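TRAP-T family transporter, DctP (Periplasmic binding) subunit (Sulfitobacter sp. NAS-14.1, PDB 4PF8) is the periplasmic solute-binding subunit of a TRAP transporter, binds beta-D-galacturonate and probably delivers it to the membrane components for uptake. Local coordinates at residues Q195-T199 with G200-G204. Residues are numbered along the deposited sequence; the frame is centred on the assembly and turned at random.
Sequences QSIKT and GVVDG
Ser196 O takes two backbone N-H groups from the chain that turns back over the end of helix 193-198. Val201 N lies 3.0 Å from Ser196 O, nearly in line with the C=O bond, whereas Val202 N comes to the same Ser196 O from above the carbonyl plane at 3.2 Å, with a nearly straight N-H...O angle of 173°. Gly200 N closes a tighter turn onto Ile197 O at 3.1 Å. The bonds from Val201 N to Ser196 O and from Gly200 N to Ile197 O, with Gly200 at positive phi (83°), make a Schellman motif.

Thr199 adds a side-chain bond within the last turn: OG1 sits between its own N and carbonyl carbon (chi1 64°) and donates to Gln195 O at 2.9 Å. Thr199 N reaches that oxygen from the opposite face of the carbonyl. A water gives one hydrogen to Ile197 O and the other to Val202 O, tying the helix end to the outgoing loop.

Val202 CG2 meets Ile197 CG1 at 3.6 Å, the two side chains crossing at a slant, and Ile197 also packs on Val220 of helix 217-220. This contact probably helps to set the path into strand 204-207, whose far end supplies Asn207 to the galacturonate pocket. Nearer the surface, Val201 CG2 rests 3.9 Å from Ser196 CB. The carbonyls of Gln195, Ser196 and Ile197 are thus satisfied by backbone N-H groups, Thr199 OG1 and water.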
ATOM      1  N   GLN A 195      17.769   7.640   1.200  1.00  8.24           N
ATOM      2  CA  GLN A 195      18.893   8.467   0.814  1.00 10.11           C
ATOM      3  C   GLN A 195      18.475   9.885   0.460  1.00  8.85           C
ATOM      4  O   GLN A 195      19.202  10.835   0.753  1.00 10.94           O
ATOM      5  CB  GLN A 195      19.668   7.850  -0.357  1.00 10.75           C
ATOM      6  CG  GLN A 195      20.568   6.703   0.046  1.00 11.14           C
ATOM      7  CD  GLN A 195      21.685   7.131   0.964  1.00 15.87           C
ATOM      8  OE1 GLN A 195      22.168   8.264   0.891  1.00 16.29           O
ATOM      9  NE2 GLN A 195      22.101   6.227   1.843  1.00 19.71           N
ATOM     10  N   SER A 196      17.321  10.028  -0.173  1.00  8.13           N
ATOM     11  CA  SER A 196      16.839  11.339  -0.552  1.00  8.31           C
ATOM     12  C   SER A 196      16.457  12.176   0.646  1.00  7.75           C
ATOM     13  O   SER A 196      16.705  13.383   0.641  1.00  9.26           O
ATOM     14  CB  SER A 196      15.691  11.232  -1.550  1.00 10.83           C
ATOM     15  OG  SER A 196      16.220  10.994  -2.856  1.00 18.05           O
ATOM     16  N   ILE A 197      15.879  11.560   1.662  1.00  7.30           N
ATOM     17  CA  ILE A 197      15.611  12.310   2.903  1.00  7.52           C
ATOM     18  C   ILE A 197      16.930  12.576   3.654  1.00  8.24           C
ATOM     19  O   ILE A 197      17.188  13.691   4.130  1.00  8.76           O
ATOM     20  CB  ILE A 197      14.626  11.601   3.834  1.00  7.82           C
ATOM     21  CG1 ILE A 197      13.278  11.401   3.129  1.00  9.80           C
ATOM     22  CG2 ILE A 197      14.453  12.406   5.118  1.00 10.32           C
ATOM     23  CD1 ILE A 197      12.239  10.642   3.950  1.00 10.44           C
ATOM     24  N   LYS A 198      17.785  11.566   3.763  1.00  8.44           N
ATOM     25  CA  LYS A 198      19.049  11.723   4.487  1.00  9.30           C
ATOM     26  C   LYS A 198      19.895  12.861   3.933  1.00 10.81           C
ATOM     27  O   LYS A 198      20.494  13.628   4.696  1.00 12.38           O
ATOM     28  CB  LYS A 198      19.858  10.430   4.402  1.00 10.55           C
ATOM     29  CG  LYS A 198      21.150  10.436   5.216  1.00 12.29           C
ATOM     30  CD  LYS A 198      21.997   9.206   4.959  1.00 24.20           C
ATOM     31  CE  LYS A 198      23.472   9.441   5.330  1.00 29.39           C
ATOM     32  NZ  LYS A 198      24.248  10.125   4.239  1.00 41.58           N
ATOM     33  N   THR A 199      19.971  12.970   2.605  1.00 10.07           N
ATOM     34  CA  THR A 199      20.866  13.938   1.990  1.00 10.39           C
ATOM     35  C   THR A 199      20.170  15.273   1.771  1.00 13.23           C
ATOM     36  O   THR A 199      20.764  16.200   1.198  1.00 14.68           O
ATOM     37  CB  THR A 199      21.452  13.415   0.650  1.00 11.99           C
ATOM     38  OG1 THR A 199      20.389  13.239  -0.302  1.00 11.87           O
ATOM     39  CG2 THR A 199      22.162  12.088   0.869  1.00 13.26           C
ATOM     40  N   GLY A 200      18.924  15.363   2.214  1.00 12.85           N
ATOM     41  CA  GLY A 200      18.226  16.633   2.285  1.00 12.65           C
ATOM     42  C   GLY A 200      17.590  17.083   0.986  1.00 18.26           C
ATOM     43  O   GLY A 200      17.166  18.240   0.862  1.00 19.91           O
ATOM     44  N   VAL A 201      17.492  16.201   0.009  1.00 12.09           N
ATOM     45  CA  VAL A 201      16.939  16.672  -1.256  1.00 14.06           C
ATOM     46  C   VAL A 201      15.409  16.570  -1.301  1.00 11.62           C
ATOM     47  O   VAL A 201      14.763  17.334  -2.018  1.00 10.47           O
ATOM     48  CB  VAL A 201      17.637  16.067  -2.448  1.00 17.99           C
ATOM     49  CG1 VAL A 201      19.147  16.402  -2.385  1.00 20.20           C
ATOM     50  CG2 VAL A 201      17.409  14.627  -2.492  1.00 12.50           C
ATOM     51  N   VAL A 202      14.817  15.674  -0.509  1.00 10.11           N
ATOM     52  CA  VAL A 202      13.389  15.789  -0.232  1.00 11.77           C
ATOM     53  C   VAL A 202      13.247  16.033   1.257  1.00 10.77           C
ATOM     54  O   VAL A 202      14.059  15.568   2.060  1.00 11.65           O
ATOM     55  CB  VAL A 202      12.518  14.594  -0.690  1.00 22.63           C
ATOM     56  CG1 VAL A 202      12.860  14.182  -2.125  1.00 22.52           C
ATOM     57  CG2 VAL A 202      12.636  13.444   0.255  1.00 19.22           C
ATOM     58  N   ASP A 203      12.238  16.805   1.624  1.00  8.74           N
ATOM     59  CA  ASP A 203      12.008  17.138   3.021  1.00  8.76           C
ATOM     60  C   ASP A 203      11.322  15.991   3.769  1.00 11.08           C
ATOM     61  O   ASP A 203      11.490  15.829   4.973  1.00  9.19           O
ATOM     62  CB  ASP A 203      11.135  18.385   3.106  1.00 12.25           C
ATOM     63  CG  ASP A 203      11.817  19.611   2.552  1.00 14.62           C
ATOM     64  OD1 ASP A 203      13.018  19.814   2.863  1.00 16.84           O
ATOM     65  OD2 ASP A 203      11.164  20.404   1.824  1.00 16.24           O
ATOM     66  N   GLY A 204      10.573  15.172   3.049  1.00  8.93           N
ATOM     67  CA  GLY A 204       9.808  14.132   3.700  1.00  9.34           C
ATOM     68  C   GLY A 204       9.003  13.304   2.731  1.00  8.74           C
ATOM     69  O   GLY A 204       9.182  13.341   1.507  1.00  8.02           O
TER
HETATM   70  O   HOH W   1      15.341  15.916   4.429  1.00 12.86           O